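WZI (Escherichia coli, PDB 2YNK) is an outer-membrane beta-barrel lectin that takes part in group 1 capsule assembly, probably by binding the capsular polysaccharide at the cell surface. Local coordinates at residues W189-Y195 / R217-P222; Q150-P154 / I214-F218. All blocks are in the same frame, centred on the assembly; numbering follows the deposited sequence.

Interaction 1. Residues W189-Y195 / R217-P222; sequences WVGPWQY and RFTFSP. With HEX (hexane), chain S.
W193 and F218 meet through the six-membered part of the indole: W193 CE3 lies 3.5 Å from F218 CE1. Their planes differ by 24°, but the centroids are 5.7 Å apart, so the rings are nearly parallel yet slid past one another with little overlap. W193 carries CG between its own N and carbonyl carbon, which stands the indole up from its strand, whereas F218 sets CG opposite its backbone N (chi1 -177°) and leans its ring across to the partner strand. The W193 side chain also touches a bound n-octane, and R176 makes a cation-pi contact with its ring. F220 meets the turn before strand 193-201: V190 CG1 packs on F220 CB at 3.7 Å, the two side chains crossing at about a right angle, while V190 O sits at the ring edge, 3.3 Å from F220 CD2.

The backbone is that of an antiparallel beta hairpin in the barrel wall, 193-201 with 212-221, whose short segments 193-195 and 217-221 run at 175°. Q194 and T219 are a hydrogen-bonded pair, with T219 N to Q194 O at 2.9 Å and Q194 N to T219 O at 3.0 Å; S221 N to P192 O extends the pattern. W193, Y195, F218 and F220 share one face, consistent with the lipid-facing side, since hexane C2 lies over the Y195 ring, 3.7 Å from Y195 CZ. The Y195 hydroxyl is bonded to Q141. Q194 is on the other face, and its OE1 accepts from Y195 N and from R176 N.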
ATOM      1  N   TRP A 189      15.852 -13.269 -20.087  1.00 65.89           N
ATOM      2  CA  TRP A 189      16.139 -11.836 -19.973  1.00 65.01           C
ATOM      3  C   TRP A 189      15.130 -11.094 -19.132  1.00 64.18           C
ATOM      4  O   TRP A 189      15.480 -10.116 -18.480  1.00 65.51           O
ATOM      5  CB  TRP A 189      16.244 -11.191 -21.353  1.00 64.28           C
ATOM      6  CG  TRP A 189      15.011 -11.375 -22.186  1.00 63.59           C
ATOM      7  CD1 TRP A 189      14.698 -12.446 -23.007  1.00 64.97           C
ATOM      8  CD2 TRP A 189      13.868 -10.474 -22.288  1.00 63.61           C
ATOM      9  NE1 TRP A 189      13.479 -12.269 -23.598  1.00 64.49           N
ATOM     10  CE2 TRP A 189      12.927 -11.108 -23.207  1.00 63.66           C
ATOM     11  CE3 TRP A 189      13.538  -9.248 -21.725  1.00 64.11           C
ATOM     12  CZ2 TRP A 189      11.716 -10.523 -23.539  1.00 63.57           C
ATOM     13  CZ3 TRP A 189      12.312  -8.663 -22.067  1.00 63.22           C
ATOM     14  CH2 TRP A 189      11.424  -9.289 -22.952  1.00 63.09           C
ATOM     15  N   VAL A 190      13.881 -11.556 -19.123  1.00 63.14           N
ATOM     16  CA  VAL A 190      12.798 -10.899 -18.373  1.00 61.79           C
ATOM     17  C   VAL A 190      13.151 -10.673 -16.895  1.00 60.38           C
ATOM     18  O   VAL A 190      12.844  -9.623 -16.333  1.00 58.12           O
ATOM     19  CB  VAL A 190      11.474 -11.701 -18.485  1.00 61.45           C
ATOM     20  CG1 VAL A 190      10.428 -11.182 -17.506  1.00 58.73           C
ATOM     21  CG2 VAL A 190      10.946 -11.648 -19.916  1.00 60.65           C
ATOM     22  N   GLY A 191      13.809 -11.649 -16.277  1.00 59.94           N
ATOM     23  CA  GLY A 191      14.216 -11.535 -14.877  1.00 58.02           C
ATOM     24  C   GLY A 191      13.097 -11.924 -13.931  1.00 55.75           C
ATOM     25  O   GLY A 191      12.106 -12.510 -14.359  1.00 53.34           O
ATOM     26  N   PRO A 192      13.253 -11.612 -12.630  1.00 55.56           N
ATOM     27  CA  PRO A 192      12.185 -11.909 -11.684  1.00 54.20           C
ATOM     28  C   PRO A 192      10.947 -11.135 -12.082  1.00 52.85           C
ATOM     29  O   PRO A 192      11.036  -9.945 -12.396  1.00 51.41           O
ATOM     30  CB  PRO A 192      12.733 -11.400 -10.340  1.00 54.39           C
ATOM     31  CG  PRO A 192      14.207 -11.283 -10.536  1.00 55.62           C
ATOM     32  CD  PRO A 192      14.365 -10.902 -11.980  1.00 56.51           C
ATOM     33  N   TRP A 193       9.818 -11.823 -12.112  1.00 51.39           N
ATOM     34  CA  TRP A 193       8.592 -11.239 -12.579  1.00 50.79           C
ATOM     35  C   TRP A 193       7.469 -11.702 -11.702  1.00 50.93           C
ATOM     36  O   TRP A 193       7.594 -12.722 -11.018  1.00 50.53           O
ATOM     37  CB  TRP A 193       8.357 -11.601 -14.043  1.00 51.62           C
ATOM     38  CG  TRP A 193       7.983 -13.038 -14.283  1.00 52.13           C
ATOM     39  CD1 TRP A 193       8.837 -14.104 -14.518  1.00 53.87           C
ATOM     40  CD2 TRP A 193       6.639 -13.612 -14.327  1.00 53.16           C
ATOM     41  NE1 TRP A 193       8.135 -15.263 -14.688  1.00 54.74           N
ATOM     42  CE2 TRP A 193       6.815 -15.041 -14.585  1.00 53.64           C
ATOM     43  CE3 TRP A 193       5.350 -13.108 -14.172  1.00 53.40           C
ATOM     44  CZ2 TRP A 193       5.744 -15.905 -14.688  1.00 53.64           C
ATOM     45  CZ3 TRP A 193       4.270 -13.993 -14.283  1.00 52.81           C
ATOM     46  CH2 TRP A 193       4.466 -15.357 -14.534  1.00 53.62           C
ATOM     47  N   GLN A 194       6.376 -10.939 -11.695  1.00 48.67           N
ATOM     48  CA  GLN A 194       5.229 -11.250 -10.858  1.00 48.30           C
ATOM     49  C   GLN A 194       3.930 -10.708 -11.446  1.00 50.14           C
ATOM     50  O   GLN A 194       3.901  -9.628 -12.060  1.00 48.65           O
ATOM     51  CB  GLN A 194       5.438 -10.683  -9.455  1.00 46.44           C
ATOM     52  CG  GLN A 194       4.210 -10.669  -8.548  1.00 44.63           C
ATOM     53  CD  GLN A 194       3.708 -12.057  -8.172  1.00 44.17           C
ATOM     54  OE1 GLN A 194       3.435 -12.896  -9.033  1.00 42.77           O
ATOM     55  NE2 GLN A 194       3.549 -12.289  -6.871  1.00 42.81           N
ATOM     56  N   TYR A 195       2.862 -11.480 -11.251  1.00 50.64           N
ATOM     57  CA  TYR A 195       1.535 -11.061 -11.619  1.00 50.69           C
ATOM     58  C   TYR A 195       0.671 -10.998 -10.370  1.00 50.55           C
ATOM     59  O   TYR A 195       0.890 -11.720  -9.396  1.00 48.35           O
ATOM     60  CB  TYR A 195       0.929 -12.016 -12.654  1.00 52.18           C
ATOM     61  CG  TYR A 195       0.412 -13.315 -12.081  1.00 54.40           C
ATOM     62  CD1 TYR A 195       1.246 -14.413 -11.936  1.00 56.33           C
ATOM     63  CD2 TYR A 195      -0.917 -13.446 -11.685  1.00 55.47           C
ATOM     64  CE1 TYR A 195       0.778 -15.606 -11.410  1.00 57.28           C
ATOM     65  CE2 TYR A 195      -1.393 -14.634 -11.156  1.00 56.78           C
ATOM     66  CZ  TYR A 195      -0.540 -15.711 -11.015  1.00 57.89           C
ATOM     67  OH  TYR A 195      -1.013 -16.893 -10.490  1.00 59.90           O
ATOM     68  N   ARG A 217      -2.030  -6.789 -12.660  1.00 49.59           N
ATOM     69  CA  ARG A 217      -0.767  -6.095 -12.543  1.00 49.70           C
ATOM     70  C   ARG A 217       0.392  -7.039 -12.843  1.00 50.21           C
ATOM     71  O   ARG A 217       0.380  -8.209 -12.446  1.00 48.19           O
ATOM     72  CB  ARG A 217      -0.618  -5.513 -11.148  1.00 49.17           C
ATOM     73  CG  ARG A 217       0.797  -5.044 -10.857  1.00 50.55           C
ATOM     74  CD  ARG A 217       0.885  -4.265  -9.567  1.00 49.77           C
ATOM     75  NE  ARG A 217       2.245  -3.791  -9.348  1.00 50.33           N
ATOM     76  CZ  ARG A 217       2.774  -2.716  -9.925  1.00 51.97           C
ATOM     77  NH1 ARG A 217       2.060  -1.982 -10.782  1.00 53.06           N
ATOM     78  NH2 ARG A 217       4.027  -2.372  -9.645  1.00 51.47           N
ATOM     79  N   PHE A 218       1.389  -6.503 -13.534  1.00 50.56           N
ATOM     80  CA  PHE A 218       2.553  -7.264 -13.958  1.00 52.42           C
ATOM     81  C   PHE A 218       3.798  -6.438 -13.700  1.00 52.67           C
ATOM     82  O   PHE A 218       3.805  -5.229 -13.952  1.00 50.39           O
ATOM     83  CB  PHE A 218       2.458  -7.587 -15.446  1.00 54.25           C
ATOM     84  CG  PHE A 218       3.588  -8.435 -15.959  1.00 56.99           C
ATOM     85  CD1 PHE A 218       3.506  -9.821 -15.928  1.00 57.46           C
ATOM     86  CD2 PHE A 218       4.734  -7.846 -16.492  1.00 58.36           C
ATOM     87  CE1 PHE A 218       4.545 -10.601 -16.410  1.00 56.97           C
ATOM     88  CE2 PHE A 218       5.773  -8.623 -16.975  1.00 57.37           C
ATOM     89  CZ  PHE A 218       5.678 -10.001 -16.928  1.00 57.65           C
ATOM     90  N   THR A 219       4.842  -7.092 -13.192  1.00 52.96           N
ATOM     91  CA  THR A 219       6.140  -6.448 -13.004  1.00 53.27           C
ATOM     92  C   THR A 219       7.282  -7.376 -13.399  1.00 55.16           C
ATOM     93  O   THR A 219       7.161  -8.602 -13.319  1.00 53.27           O
ATOM     94  CB  THR A 219       6.352  -6.053 -11.546  1.00 51.93           C
ATOM     95  OG1 THR A 219       6.051  -7.178 -10.726  1.00 53.75           O
ATOM     96  CG2 THR A 219       5.444  -4.907 -11.159  1.00 52.48           C
ATOM     97  N   PHE A 220       8.391  -6.780 -13.821  1.00 56.23           N
ATOM     98  CA  PHE A 220       9.597  -7.544 -14.105  1.00 56.84           C
ATOM     99  C   PHE A 220      10.839  -6.685 -13.998  1.00 58.04           C
ATOM    100  O   PHE A 220      10.795  -5.466 -14.233  1.00 57.08           O
ATOM    101  CB  PHE A 220       9.530  -8.218 -15.481  1.00 57.83           C
ATOM    102  CG  PHE A 220       9.671  -7.273 -16.644  1.00 57.65           C
ATOM    103  CD1 PHE A 220       8.696  -6.328 -16.908  1.00 57.72           C
ATOM    104  CD2 PHE A 220      10.769  -7.345 -17.482  1.00 59.41           C
ATOM    105  CE1 PHE A 220       8.815  -5.467 -17.981  1.00 58.63           C
ATOM    106  CE2 PHE A 220      10.898  -6.491 -18.559  1.00 60.75           C
ATOM    107  CZ  PHE A 220       9.918  -5.548 -18.811  1.00 60.50           C
ATOM    108  N   SER A 221      11.938  -7.349 -13.645  1.00 59.16           N
ATOM    109  CA  SER A 221      13.231  -6.710 -13.459  1.00 61.13           C
ATOM    110  C   SER A 221      14.294  -7.329 -14.406  1.00 63.45           C
ATOM    111  O   SER A 221      14.952  -8.321 -14.064  1.00 64.47           O
ATOM    112  CB  SER A 221      13.638  -6.830 -11.989  1.00 60.66           C
ATOM    113  OG  SER A 221      14.540  -5.801 -11.630  1.00 62.64           O
ATOM    114  N   PRO A 222      14.458  -6.751 -15.607  1.00 62.73           N
ATOM    115  CA  PRO A 222      15.429  -7.303 -16.553  1.00 65.03           C
ATOM    116  C   PRO A 222      16.879  -7.214 -16.061  1.00 66.62           C
ATOM    117  O   PRO A 222      17.693  -8.073 -16.401  1.00 66.82           O
ATOM    118  CB  PRO A 222      15.243  -6.460 -17.823  1.00 64.47           C
ATOM    119  CG  PRO A 222      14.205  -5.444 -17.529  1.00 63.68           C
ATOM    120  CD  PRO A 222      13.852  -5.497 -16.079  1.00 62.94           C
TER
HETATM  121  C1  HEX S1018      -2.177 -16.105 -14.884  1.00 67.72           C
HETATM  122  C2  HEX S1018      -1.539 -17.319 -14.228  1.00 71.52           C
HETATM  123  C3  HEX S1018      -0.063 -17.493 -14.611  1.00 70.10           C
HETATM  124  C4  HEX S1018       0.358 -18.954 -14.447  1.00 71.51           C
HETATM  125  C5  HEX S1018       1.789 -19.235 -14.907  1.00 70.86           C
HETATM  126  C6  HEX S1018       2.046 -20.731 -14.947  1.00 67.89           C

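Interaction 2. Residues Q150-P154 / I214-F218; sequences QWWGP and IGGRF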
ATOM      1  N   GLN A 150      -4.377  -4.305  -0.854  1.00 48.34           N
ATOM      2  CA  GLN A 150      -3.274  -4.360  -1.817  1.00 48.88           C
ATOM      3  C   GLN A 150      -2.461  -3.074  -1.784  1.00 47.52           C
ATOM      4  O   GLN A 150      -2.854  -2.080  -1.137  1.00 45.81           O
ATOM      5  CB  GLN A 150      -3.812  -4.561  -3.234  1.00 50.22           C
ATOM      6  CG  GLN A 150      -4.454  -5.910  -3.500  1.00 50.73           C
ATOM      7  CD  GLN A 150      -5.519  -5.833  -4.579  1.00 52.05           C
ATOM      8  OE1 GLN A 150      -6.539  -5.143  -4.427  1.00 51.85           O
ATOM      9  NE2 GLN A 150      -5.299  -6.555  -5.672  1.00 53.03           N
ATOM     10  N   TRP A 151      -1.324  -3.113  -2.479  1.00 43.96           N
ATOM     11  CA  TRP A 151      -0.596  -1.904  -2.838  1.00 43.41           C
ATOM     12  C   TRP A 151       0.050  -2.096  -4.159  1.00 43.40           C
ATOM     13  O   TRP A 151       0.844  -3.026  -4.329  1.00 44.20           O
ATOM     14  CB  TRP A 151       0.452  -1.572  -1.808  1.00 42.80           C
ATOM     15  CG  TRP A 151       1.122  -0.240  -2.004  1.00 43.12           C
ATOM     16  CD1 TRP A 151       2.245   0.043  -2.772  1.00 44.55           C
ATOM     17  CD2 TRP A 151       0.748   1.037  -1.394  1.00 44.13           C
ATOM     18  NE1 TRP A 151       2.581   1.371  -2.681  1.00 44.77           N
ATOM     19  CE2 TRP A 151       1.717   2.021  -1.869  1.00 44.29           C
ATOM     20  CE3 TRP A 151      -0.260   1.447  -0.532  1.00 45.17           C
ATOM     21  CZ2 TRP A 151       1.659   3.350  -1.480  1.00 44.12           C
ATOM     22  CZ3 TRP A 151      -0.300   2.788  -0.142  1.00 44.07           C
ATOM     23  CH2 TRP A 151       0.638   3.709  -0.602  1.00 43.94           C
ATOM     24  N   TRP A 152      -0.282  -1.226  -5.112  1.00 42.58           N
ATOM     25  CA  TRP A 152       0.263  -1.316  -6.469  1.00 42.02           C
ATOM     26  C   TRP A 152       1.182  -0.166  -6.804  1.00 43.17           C
ATOM     27  O   TRP A 152       0.730   0.938  -7.142  1.00 41.30           O
ATOM     28  CB  TRP A 152      -0.869  -1.406  -7.474  1.00 40.23           C
ATOM     29  CG  TRP A 152      -1.494  -2.772  -7.547  1.00 39.43           C
ATOM     30  CD1 TRP A 152      -1.316  -3.851  -6.682  1.00 39.42           C
ATOM     31  CD2 TRP A 152      -2.462  -3.241  -8.533  1.00 39.10           C
ATOM     32  NE1 TRP A 152      -2.074  -4.918  -7.073  1.00 38.71           N
ATOM     33  CE2 TRP A 152      -2.771  -4.623  -8.179  1.00 38.82           C
ATOM     34  CE3 TRP A 152      -3.081  -2.673  -9.631  1.00 39.98           C
ATOM     35  CZ2 TRP A 152      -3.648  -5.383  -8.913  1.00 40.20           C
ATOM     36  CZ3 TRP A 152      -3.964  -3.448 -10.371  1.00 40.33           C
ATOM     37  CH2 TRP A 152      -4.243  -4.771 -10.018  1.00 41.42           C
ATOM     38  N   GLY A 153       2.491  -0.424  -6.709  1.00 42.50           N
ATOM     39  CA  GLY A 153       3.498   0.524  -7.157  1.00 42.21           C
ATOM     40  C   GLY A 153       4.552   0.844  -6.124  1.00 42.24           C
ATOM     41  O   GLY A 153       4.466   0.401  -4.986  1.00 42.39           O
ATOM     42  N   PRO A 154       5.553   1.641  -6.516  1.00 43.34           N
ATOM     43  CA  PRO A 154       6.730   1.888  -5.702  1.00 44.82           C
ATOM     44  C   PRO A 154       6.608   3.064  -4.749  1.00 45.27           C
ATOM     45  O   PRO A 154       7.545   3.340  -3.992  1.00 47.58           O
ATOM     46  CB  PRO A 154       7.796   2.185  -6.747  1.00 45.70           C
ATOM     47  CG  PRO A 154       7.041   2.865  -7.836  1.00 45.90           C
ATOM     48  CD  PRO A 154       5.641   2.324  -7.818  1.00 44.36           C
ATOM     49  N   ILE A 214     -12.242  -5.327 -11.076  1.00 48.89           N
ATOM     50  CA  ILE A 214     -11.455  -6.422 -11.632  1.00 51.32           C
ATOM     51  C   ILE A 214     -10.173  -5.822 -12.173  1.00 50.78           C
ATOM     52  O   ILE A 214     -10.201  -4.758 -12.804  1.00 50.85           O
ATOM     53  CB  ILE A 214     -12.229  -7.175 -12.729  1.00 52.09           C
ATOM     54  CG1 ILE A 214     -13.478  -7.817 -12.111  1.00 53.37           C
ATOM     55  CG2 ILE A 214     -11.353  -8.238 -13.376  1.00 49.17           C
ATOM     56  CD1 ILE A 214     -14.650  -7.912 -13.055  1.00 54.95           C
ATOM     57  N   GLY A 215      -9.051  -6.479 -11.898  1.00 50.34           N
ATOM     58  CA  GLY A 215      -7.756  -5.871 -12.180  1.00 51.09           C
ATOM     59  C   GLY A 215      -6.580  -6.810 -12.325  1.00 51.33           C
ATOM     60  O   GLY A 215      -6.612  -7.973 -11.902  1.00 52.03           O
ATOM     61  N   GLY A 216      -5.523  -6.273 -12.915  1.00 50.41           N
ATOM     62  CA  GLY A 216      -4.344  -7.052 -13.235  1.00 50.87           C
ATOM     63  C   GLY A 216      -3.113  -6.187 -13.129  1.00 50.76           C
ATOM     64  O   GLY A 216      -3.144  -4.994 -13.456  1.00 50.68           O
ATOM     65  N   ARG A 217      -2.030  -6.789 -12.660  1.00 49.59           N
ATOM     66  CA  ARG A 217      -0.767  -6.095 -12.543  1.00 49.70           C
ATOM     67  C   ARG A 217       0.392  -7.039 -12.843  1.00 50.21           C
ATOM     68  O   ARG A 217       0.380  -8.209 -12.446  1.00 48.19           O
ATOM     69  CB  ARG A 217      -0.618  -5.513 -11.148  1.00 49.17           C
ATOM     70  CG  ARG A 217       0.797  -5.044 -10.857  1.00 50.55           C
ATOM     71  CD  ARG A 217       0.885  -4.265  -9.567  1.00 49.77           C
ATOM     72  NE  ARG A 217       2.245  -3.791  -9.348  1.00 50.33           N
ATOM     73  CZ  ARG A 217       2.774  -2.716  -9.925  1.00 51.97           C
ATOM     74  NH1 ARG A 217       2.060  -1.982 -10.782  1.00 53.06           N
ATOM     75  NH2 ARG A 217       4.027  -2.372  -9.645  1.00 51.47           N
ATOM     76  N   PHE A 218       1.389  -6.503 -13.534  1.00 50.56           N
ATOM     77  CA  PHE A 218       2.553  -7.264 -13.958  1.00 52.42           C
ATOM     78  C   PHE A 218       3.798  -6.438 -13.700  1.00 52.67           C
ATOM     79  O   PHE A 218       3.805  -5.229 -13.952  1.00 50.39           O
ATOM     80  CB  PHE A 218       2.458  -7.587 -15.446  1.00 54.25           C
ATOM     81  CG  PHE A 218       3.588  -8.435 -15.959  1.00 56.99           C
ATOM     82  CD1 PHE A 218       3.506  -9.821 -15.928  1.00 57.46           C
ATOM     83  CD2 PHE A 218       4.734  -7.846 -16.492  1.00 58.36           C
ATOM     84  CE1 PHE A 218       4.545 -10.601 -16.410  1.00 56.97           C
ATOM     85  CE2 PHE A 218       5.773  -8.623 -16.975  1.00 57.37           C
ATOM     86  CZ  PHE A 218       5.678 -10.001 -16.928  1.00 57.65           C
TER
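W152 lays one indole face on the aliphatic part of R217, and these two residues account for most of the 228 Å² buried between the segments. Just before it in the chain, W151 pairs its backbone with W30, which places the segment in the small two-stranded sheet of 29-30 and 151-152.

At W152 the chain reaches the barrel wall. CG stands opposite the carbonyl carbon (chi1 -77°), which lays the ring along strand 212-221. R217 CD sits 3.5 Å from the centroid of the five-membered ring of W152 and only 13° off its normal, a CH-pi contact over the face. R217 CB lies over the six-membered ring, 3.8 Å from W152 CZ2, so the arginine chain covers both rings of the indole. The far end of the ring meets backbone edge-on: W152 CH2 is 3.5 Å from G216 N, close to the ring plane, as the ring edge passes the backbone of G215 and G216. The W152 indole N-H bonds to Q196 on the neighbouring strand.

G153 follows, its N lying over one face of the R217 guanidinium, 3.8 Å from R217 NH2. The arginine is extended from CG to NE, and the side chains of W152 and R217 run past each other in opposite directions, with the ring and guanidinium planes 31° apart.

No hydrogen bond crosses the contact. CB and CD of R217 lie over the indole, while the guanidinium is bound elsewhere, by a salt bridge to D274 and hydrogen bonds to T29 and S28, which probably fix its orientation inside the barrel.

The chain has already made strand 29-30 and the first five barrel strands when it reaches 150-154, a segment with a short strand inside the barrel; it then builds strand 170-176 before reaching 189-195 and, after the hairpin turn, 214-222. Interaction 1 closes a loop of 21 residues and interaction 2 one of 59. Segment 189-195 lies inside the 155-213 loop, and both contacts finish on the same stretch, 214-222, where they share R217 and F218, so the loops overlap and share their end. Their centres are 13 Å apart. Interaction 1 joins neighbouring wall strands 193-201 and 212-221, whereas interaction 2 ties that wall to the internal segment paired with 29-30.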